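Long-range contacts in tryptophan decarboxylase 1 (Oryza sativa subsp. japonica, PDB 6KHO), which uses pyridoxal 5'-phosphate to decarboxylate L-tryptophan to tryptamine and 5-hydroxy-L-tryptophan to serotonin, working as a homodimer: residues 101-106 against 472-477; 410-415 against 429-434. All coordinates share one frame; numbering follows the deposited sequence.

Interaction 1: 101-106 against 472-477; sequences FAFFPS and YVAHTV
Phe-101 and Tyr-472 share the one direct hydrogen bond between the segments, Phe-101 N donating to Tyr-472 O over 3.0 Å; the donor lies in the carbonyl plane, but the bond is bent, with an N-H...O angle of 140°. Further along, one water bridges the two segments: it accepts from Ala-474 N at 2.7 Å, while its donation to Phe-101 O, 3.0 Å away, competes with other acceptors and is probably shared.

The apolar contacts centre on the Tyr-472 ring. The methyl of Ala-102 sits over one face of it in a CH-pi contact, CB lying 3.9 Å from the ring centroid and displaced toward the rim on the CD2-CE2 side. With CG anti to the backbone N (chi1 -180°), the ring is carried under the Ala-102 methyl, and its phenol end meets Phe-103. There the two rings are steeply inclined, planes at 81°, and Tyr-472 OH lies 3.6 Å from both CE2 and CZ of Phe-103. The segment 472-477 leads into strand 474-478, an outermost strand of the four-stranded antiparallel sheet in the C-terminal part of this group II decarboxylase, while 101-106 is the loop that carries Phe-104, a serotonin-binding residue also in touch with the cofactor. Ala-474 CB adds a looser contact with Ala-102 CB, 4.2 Å away, and Val-473 CG2 lies near Phe-101 CD2.

Partners beyond the two segments extend both aromatic ends. Phe-101 stacks on Phe-486 of the neighbouring strand 481-487, and Phe-103 meets Phe-127 of the second subunit edge-to-face, placing this contact beside the dimer interface.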
ATOM      1  N   PHE A 101      -4.554   4.198 -24.634  1.00 35.77           N
ATOM      2  CA  PHE A 101      -5.430   5.369 -24.560  1.00 35.68           C
ATOM      3  C   PHE A 101      -6.545   5.220 -23.528  1.00 34.87           C
ATOM      4  O   PHE A 101      -7.496   6.007 -23.549  1.00 36.00           O
ATOM      5  CB  PHE A 101      -6.067   5.666 -25.928  1.00 39.21           C
ATOM      6  CG  PHE A 101      -5.079   5.826 -27.054  1.00 39.17           C
ATOM      7  CD1 PHE A 101      -4.189   6.890 -27.078  1.00 41.23           C
ATOM      8  CD2 PHE A 101      -5.060   4.927 -28.104  1.00 38.25           C
ATOM      9  CE1 PHE A 101      -3.285   7.041 -28.120  1.00 37.59           C
ATOM     10  CE2 PHE A 101      -4.159   5.080 -29.154  1.00 38.79           C
ATOM     11  CZ  PHE A 101      -3.278   6.140 -29.161  1.00 36.60           C
ATOM     12  N   ALA A 102      -6.464   4.234 -22.640  1.00 33.47           N
ATOM     13  CA  ALA A 102      -7.546   3.879 -21.736  1.00 34.24           C
ATOM     14  C   ALA A 102      -7.356   4.485 -20.340  1.00 36.70           C
ATOM     15  O   ALA A 102      -6.259   4.906 -19.955  1.00 32.05           O
ATOM     16  CB  ALA A 102      -7.659   2.357 -21.640  1.00 34.98           C
ATOM     17  N   PHE A 103      -8.458   4.523 -19.583  1.00 32.92           N
ATOM     18  CA  PHE A 103      -8.476   4.918 -18.163  1.00 33.17           C
ATOM     19  C   PHE A 103      -7.794   6.280 -18.027  1.00 33.15           C
ATOM     20  O   PHE A 103      -8.202   7.232 -18.707  1.00 31.90           O
ATOM     21  CB  PHE A 103      -7.872   3.773 -17.359  1.00 33.69           C
ATOM     22  CG  PHE A 103      -8.450   2.427 -17.719  1.00 34.82           C
ATOM     23  CD1 PHE A 103      -9.809   2.189 -17.576  1.00 42.04           C
ATOM     24  CD2 PHE A 103      -7.651   1.417 -18.232  1.00 36.89           C
ATOM     25  CE1 PHE A 103     -10.359   0.964 -17.927  1.00 37.50           C
ATOM     26  CE2 PHE A 103      -8.193   0.184 -18.582  1.00 38.67           C
ATOM     27  CZ  PHE A 103      -9.547  -0.040 -18.428  1.00 40.33           C
ATOM     28  N   PHE A 104      -6.793   6.431 -17.160  1.00 31.50           N
ATOM     29  CA  PHE A 104      -5.855   7.540 -17.250  1.00 31.52           C
ATOM     30  C   PHE A 104      -4.444   6.963 -17.322  1.00 29.66           C
ATOM     31  O   PHE A 104      -4.182   5.911 -16.743  1.00 30.85           O
ATOM     32  CB  PHE A 104      -5.961   8.499 -16.057  1.00 30.08           C
ATOM     33  CG  PHE A 104      -7.292   9.191 -15.950  1.00 34.81           C
ATOM     34  CD1 PHE A 104      -7.723  10.065 -16.946  1.00 31.39           C
ATOM     35  CD2 PHE A 104      -8.114   8.965 -14.860  1.00 35.92           C
ATOM     36  CE1 PHE A 104      -8.945  10.706 -16.837  1.00 33.46           C
ATOM     37  CE2 PHE A 104      -9.350   9.604 -14.753  1.00 36.28           C
ATOM     38  CZ  PHE A 104      -9.763  10.464 -15.749  1.00 33.00           C
ATOM     39  N   PRO A 105      -3.531   7.594 -18.054  1.00 29.61           N
ATOM     40  CA  PRO A 105      -2.183   7.026 -18.172  1.00 32.74           C
ATOM     41  C   PRO A 105      -1.483   6.975 -16.822  1.00 32.93           C
ATOM     42  O   PRO A 105      -1.762   7.766 -15.918  1.00 35.04           O
ATOM     43  CB  PRO A 105      -1.477   7.982 -19.141  1.00 34.21           C
ATOM     44  CG  PRO A 105      -2.257   9.214 -19.111  1.00 37.68           C
ATOM     45  CD  PRO A 105      -3.683   8.824 -18.843  1.00 35.80           C
ATOM     46  N   SER A 106      -0.590   5.999 -16.673  1.00 34.95           N
ATOM     47  CA  SER A 106       0.281   5.926 -15.503  1.00 32.23           C
ATOM     48  C   SER A 106       1.602   6.564 -15.923  1.00 32.40           C
ATOM     49  O   SER A 106       2.530   5.874 -16.347  1.00 32.64           O
ATOM     50  CB  SER A 106       0.446   4.486 -15.027  1.00 32.27           C
ATOM     51  OG  SER A 106       0.863   3.630 -16.085  1.00 33.70           O
ATOM     52  N   TYR A 472      -5.448   0.894 -27.547  1.00 36.20           N
ATOM     53  CA  TYR A 472      -6.298   0.346 -26.500  1.00 35.33           C
ATOM     54  C   TYR A 472      -7.253   1.460 -26.108  1.00 40.32           C
ATOM     55  O   TYR A 472      -6.830   2.477 -25.548  1.00 37.30           O
ATOM     56  CB  TYR A 472      -5.504  -0.133 -25.298  1.00 37.03           C
ATOM     57  CG  TYR A 472      -6.350  -0.712 -24.186  1.00 40.37           C
ATOM     58  CD1 TYR A 472      -7.663  -1.137 -24.415  1.00 42.12           C
ATOM     59  CD2 TYR A 472      -5.843  -0.821 -22.897  1.00 38.66           C
ATOM     60  CE1 TYR A 472      -8.434  -1.666 -23.387  1.00 41.19           C
ATOM     61  CE2 TYR A 472      -6.599  -1.347 -21.873  1.00 37.53           C
ATOM     62  CZ  TYR A 472      -7.893  -1.766 -22.119  1.00 43.13           C
ATOM     63  OH  TYR A 472      -8.634  -2.292 -21.092  1.00 41.34           O
ATOM     64  N   VAL A 473      -8.526   1.275 -26.435  1.00 37.10           N
ATOM     65  CA  VAL A 473      -9.581   2.232 -26.151  1.00 38.08           C
ATOM     66  C   VAL A 473     -10.609   1.525 -25.284  1.00 41.83           C
ATOM     67  O   VAL A 473     -10.933   0.355 -25.523  1.00 40.57           O
ATOM     68  CB  VAL A 473     -10.217   2.763 -27.453  1.00 41.87           C
ATOM     69  CG1 VAL A 473     -11.393   3.667 -27.156  1.00 40.98           C
ATOM     70  CG2 VAL A 473      -9.180   3.497 -28.271  1.00 41.05           C
ATOM     71  N   ALA A 474     -11.088   2.208 -24.253  1.00 38.47           N
ATOM     72  CA  ALA A 474     -12.168   1.668 -23.445  1.00 38.73           C
ATOM     73  C   ALA A 474     -13.277   2.707 -23.364  1.00 40.36           C
ATOM     74  O   ALA A 474     -13.108   3.867 -23.753  1.00 38.69           O
ATOM     75  CB  ALA A 474     -11.679   1.244 -22.056  1.00 39.86           C
ATOM     76  N   HIS A 475     -14.433   2.284 -22.878  1.00 39.23           N
ATOM     77  CA  HIS A 475     -15.632   3.083 -23.049  1.00 40.07           C
ATOM     78  C   HIS A 475     -16.186   3.521 -21.704  1.00 41.38           C
ATOM     79  O   HIS A 475     -15.721   3.110 -20.637  1.00 40.21           O
ATOM     80  CB  HIS A 475     -16.710   2.306 -23.820  1.00 42.43           C
ATOM     81  CG  HIS A 475     -17.452   1.316 -22.978  1.00 43.67           C
ATOM     82  ND1 HIS A 475     -16.955   0.064 -22.691  1.00 46.70           N
ATOM     83  CD2 HIS A 475     -18.648   1.400 -22.344  1.00 44.36           C
ATOM     84  CE1 HIS A 475     -17.811  -0.585 -21.923  1.00 47.76           C
ATOM     85  NE2 HIS A 475     -18.849   0.204 -21.700  1.00 49.71           N
ATOM     86  N   THR A 476     -17.220   4.350 -21.786  1.00 42.12           N
ATOM     87  CA  THR A 476     -17.973   4.783 -20.623  1.00 40.30           C
ATOM     88  C   THR A 476     -19.393   5.082 -21.086  1.00 42.19           C
ATOM     89  O   THR A 476     -19.700   5.022 -22.279  1.00 42.11           O
ATOM     90  CB  THR A 476     -17.307   5.996 -19.957  1.00 35.56           C
ATOM     91  OG1 THR A 476     -17.902   6.236 -18.678  1.00 41.10           O
ATOM     92  CG2 THR A 476     -17.436   7.226 -20.827  1.00 39.26           C
ATOM     93  N   VAL A 477     -20.258   5.405 -20.128  1.00 41.23           N
ATOM     94  CA  VAL A 477     -21.662   5.722 -20.388  1.00 45.00           C
ATOM     95  C   VAL A 477     -21.925   7.134 -19.885  1.00 45.46           C
ATOM     96  O   VAL A 477     -21.791   7.400 -18.683  1.00 45.64           O
ATOM     97  CB  VAL A 477     -22.613   4.722 -19.709  1.00 40.09           C
ATOM     98  CG1 VAL A 477     -24.061   5.174 -19.892  1.00 48.01           C
ATOM     99  CG2 VAL A 477     -22.406   3.311 -20.253  1.00 41.65           C
TER
HETATM  100  O   HOH W   1     -10.179   4.700 -23.722  1.00 39.49           O

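Interaction 2: 410-415 against 429-434; sequences AMAKVF and VPRNFA
The long helix 386-420 packs here against the connection between strands 425-427 and 435-440 of the antiparallel sheet, with Ala-412 and Lys-413 meeting Arg-431 and Ala-434. The methyl of Ala-412 does most of the touching on the helix side: its CB lies 3.6 Å from Ala-434 CA and also touches Arg-431 CD. This small side chain allows helix and loop backbones to come close, with the CA atoms of Ala-412 and Ala-434 5.1 Å apart.

Arg-431 folds its guanidinium back on its own loop. CG is anti to the backbone N, and the bend at chi3 (54°) turns NH1 toward Phe-433 O, which it reaches at 2.8 Å. The carbonyl oxygen offers a lone pair in its plane, and it lies only 6° out of the guanidinium plane, so this bond, with the salt bridge from NE to Glu-416, helps fix the orientation of the flat group. It ties together the loop of the beta-hairpin just before strand 435-440 and presents one guanidinium face to the helix, over which lies Lys-413 N.

The side chains of Lys-413 and Arg-431 cross at about a right angle, Lys-413 CG passing 3.9 Å from Arg-431 NH2. Lys-413 NZ has its own acidic partner on the same helix as Glu-416, Asp-417, which probably eases any repulsion between the two positive ends. A leucine in place of Arg-431 would probably deprive Phe-433 O of this donor and Glu-416 of its salt-bridge mate, weakening the tie between loop and helix. Ala-434 N is hydrogen-bonded to Tyr-301 OH, a residue of the cofactor pocket.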
ATOM      1  N   ALA A 410      -2.375  20.008 -24.839  1.00 39.05           N
ATOM      2  CA  ALA A 410      -2.343  20.488 -26.215  1.00 41.49           C
ATOM      3  C   ALA A 410      -2.499  19.340 -27.209  1.00 42.25           C
ATOM      4  O   ALA A 410      -3.177  19.494 -28.230  1.00 44.58           O
ATOM      5  CB  ALA A 410      -1.052  21.268 -26.464  1.00 39.12           C
ATOM      6  N   MET A 411      -1.895  18.178 -26.927  1.00 39.70           N
ATOM      7  CA  MET A 411      -2.166  16.990 -27.740  1.00 39.40           C
ATOM      8  C   MET A 411      -3.641  16.612 -27.684  1.00 42.89           C
ATOM      9  O   MET A 411      -4.240  16.272 -28.711  1.00 42.00           O
ATOM     10  CB  MET A 411      -1.309  15.802 -27.288  1.00 38.46           C
ATOM     11  CG  MET A 411       0.189  15.924 -27.579  1.00 45.29           C
ATOM     12  SD  MET A 411       1.035  14.315 -27.585  1.00 45.63           S
ATOM     13  CE  MET A 411       0.833  13.787 -25.884  1.00 43.39           C
ATOM     14  N   ALA A 412      -4.243  16.644 -26.490  1.00 40.46           N
ATOM     15  CA  ALA A 412      -5.674  16.358 -26.375  1.00 39.84           C
ATOM     16  C   ALA A 412      -6.507  17.355 -27.174  1.00 40.37           C
ATOM     17  O   ALA A 412      -7.532  16.984 -27.760  1.00 42.72           O
ATOM     18  CB  ALA A 412      -6.105  16.367 -24.907  1.00 39.11           C
ATOM     19  N   LYS A 413      -6.090  18.621 -27.206  1.00 41.10           N
ATOM     20  CA  LYS A 413      -6.828  19.612 -27.982  1.00 42.98           C
ATOM     21  C   LYS A 413      -6.712  19.335 -29.475  1.00 46.45           C
ATOM     22  O   LYS A 413      -7.678  19.543 -30.217  1.00 48.44           O
ATOM     23  CB  LYS A 413      -6.338  21.023 -27.657  1.00 45.17           C
ATOM     24  CG  LYS A 413      -7.391  22.097 -27.884  1.00 52.54           C
ATOM     25  CD  LYS A 413      -6.790  23.493 -27.918  1.00 55.12           C
ATOM     26  CE  LYS A 413      -7.811  24.517 -28.417  1.00 59.83           C
ATOM     27  NZ  LYS A 413      -8.305  24.195 -29.790  1.00 60.66           N
ATOM     28  N   VAL A 414      -5.549  18.857 -29.929  1.00 42.77           N
ATOM     29  CA  VAL A 414      -5.404  18.425 -31.316  1.00 42.87           C
ATOM     30  C   VAL A 414      -6.425  17.339 -31.641  1.00 43.21           C
ATOM     31  O   VAL A 414      -7.135  17.412 -32.651  1.00 43.18           O
ATOM     32  CB  VAL A 414      -3.960  17.954 -31.582  1.00 44.30           C
ATOM     33  CG1 VAL A 414      -3.890  17.089 -32.825  1.00 46.55           C
ATOM     34  CG2 VAL A 414      -3.021  19.153 -31.725  1.00 46.70           C
ATOM     35  N   PHE A 415      -6.535  16.329 -30.772  1.00 37.29           N
ATOM     36  CA  PHE A 415      -7.463  15.230 -31.029  1.00 38.97           C
ATOM     37  C   PHE A 415      -8.917  15.697 -30.989  1.00 46.34           C
ATOM     38  O   PHE A 415      -9.743  15.231 -31.786  1.00 46.78           O
ATOM     39  CB  PHE A 415      -7.247  14.110 -30.014  1.00 39.14           C
ATOM     40  CG  PHE A 415      -8.123  12.906 -30.237  1.00 41.46           C
ATOM     41  CD1 PHE A 415      -7.711  11.886 -31.071  1.00 37.68           C
ATOM     42  CD2 PHE A 415      -9.343  12.784 -29.591  1.00 40.82           C
ATOM     43  CE1 PHE A 415      -8.496  10.771 -31.267  1.00 43.50           C
ATOM     44  CE2 PHE A 415     -10.144  11.669 -29.785  1.00 38.90           C
ATOM     45  CZ  PHE A 415      -9.721  10.663 -30.625  1.00 44.10           C
ATOM     46  N   VAL A 429     -18.799  15.807 -24.188  1.00 43.57           N
ATOM     47  CA  VAL A 429     -18.766  16.833 -23.145  1.00 42.45           C
ATOM     48  C   VAL A 429     -17.598  17.767 -23.433  1.00 42.07           C
ATOM     49  O   VAL A 429     -16.690  17.423 -24.202  1.00 42.56           O
ATOM     50  CB  VAL A 429     -18.643  16.220 -21.728  1.00 43.42           C
ATOM     51  CG1 VAL A 429     -19.833  15.324 -21.400  1.00 42.23           C
ATOM     52  CG2 VAL A 429     -17.299  15.464 -21.574  1.00 39.47           C
ATOM     53  N   PRO A 430     -17.592  18.960 -22.834  1.00 42.57           N
ATOM     54  CA  PRO A 430     -16.415  19.828 -22.969  1.00 42.39           C
ATOM     55  C   PRO A 430     -15.190  19.158 -22.365  1.00 43.17           C
ATOM     56  O   PRO A 430     -15.285  18.426 -21.378  1.00 41.27           O
ATOM     57  CB  PRO A 430     -16.804  21.092 -22.189  1.00 44.06           C
ATOM     58  CG  PRO A 430     -18.299  21.046 -22.083  1.00 43.67           C
ATOM     59  CD  PRO A 430     -18.676  19.600 -22.066  1.00 41.67           C
ATOM     60  N   ARG A 431     -14.034  19.395 -22.984  1.00 41.16           N
ATOM     61  CA  ARG A 431     -12.770  18.824 -22.525  1.00 39.93           C
ATOM     62  C   ARG A 431     -12.111  19.792 -21.548  1.00 38.87           C
ATOM     63  O   ARG A 431     -11.777  20.921 -21.920  1.00 39.65           O
ATOM     64  CB  ARG A 431     -11.844  18.532 -23.712  1.00 42.34           C
ATOM     65  CG  ARG A 431     -10.428  18.047 -23.337  1.00 39.16           C
ATOM     66  CD  ARG A 431      -9.403  18.377 -24.428  1.00 39.58           C
ATOM     67  NE  ARG A 431      -9.430  19.799 -24.755  1.00 41.96           N
ATOM     68  CZ  ARG A 431      -8.908  20.756 -23.991  1.00 46.60           C
ATOM     69  NH1 ARG A 431      -8.295  20.446 -22.853  1.00 43.10           N
ATOM     70  NH2 ARG A 431      -9.003  22.028 -24.359  1.00 41.74           N
ATOM     71  N   ASN A 432     -11.933  19.357 -20.295  1.00 38.85           N
ATOM     72  CA  ASN A 432     -11.270  20.187 -19.291  1.00 38.00           C
ATOM     73  C   ASN A 432      -9.770  19.930 -19.197  1.00 36.56           C
ATOM     74  O   ASN A 432      -9.005  20.859 -18.900  1.00 38.56           O
ATOM     75  CB  ASN A 432     -11.897  19.956 -17.913  1.00 37.07           C
ATOM     76  CG  ASN A 432     -13.314  20.481 -17.824  1.00 39.51           C
ATOM     77  OD1 ASN A 432     -13.580  21.609 -18.219  1.00 38.99           O
ATOM     78  ND2 ASN A 432     -14.232  19.654 -17.319  1.00 38.96           N
ATOM     79  N   PHE A 433      -9.332  18.696 -19.433  1.00 35.44           N
ATOM     80  CA  PHE A 433      -7.934  18.339 -19.214  1.00 36.55           C
ATOM     81  C   PHE A 433      -7.383  17.598 -20.425  1.00 36.05           C
ATOM     82  O   PHE A 433      -7.402  18.147 -21.530  1.00 36.53           O
ATOM     83  CB  PHE A 433      -7.823  17.540 -17.914  1.00 31.34           C
ATOM     84  CG  PHE A 433      -8.436  18.264 -16.729  1.00 34.80           C
ATOM     85  CD1 PHE A 433      -7.802  19.369 -16.175  1.00 34.45           C
ATOM     86  CD2 PHE A 433      -9.663  17.876 -16.214  1.00 31.54           C
ATOM     87  CE1 PHE A 433      -8.370  20.054 -15.107  1.00 35.45           C
ATOM     88  CE2 PHE A 433     -10.242  18.551 -15.144  1.00 31.78           C
ATOM     89  CZ  PHE A 433      -9.595  19.644 -14.589  1.00 34.28           C
ATOM     90  N   ALA A 434      -6.887  16.369 -20.255  1.00 36.88           N
ATOM     91  CA  ALA A 434      -6.282  15.644 -21.369  1.00 36.53           C
ATOM     92  C   ALA A 434      -7.111  14.436 -21.794  1.00 36.87           C
ATOM     93  O   ALA A 434      -6.594  13.542 -22.476  1.00 37.81           O
ATOM     94  CB  ALA A 434      -4.851  15.218 -21.029  1.00 33.37           C
TER

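Overall arrangement
After its N-terminal helices the chain passes through the 101-106 loop, between helices 77-88 and 110-122, and then runs through the seven-stranded mixed sheet before entering helix 386-420. Interaction 2 closes a short loop there, between segments whose closest ends are 14 residues apart, joining that helix to the connection leading into strand 435-440. Interaction 1 closes only when the chain reaches 472-477, so its far longer loop encloses interaction 2 entirely, and the two do not cross. Their centres are 14 Å apart and their nearest atoms about 6 Å. Interaction 1 ties the substrate-site loop to an outer strand of the C-terminal antiparallel sheet; interaction 2 joins the helix to that same sheet's first connection.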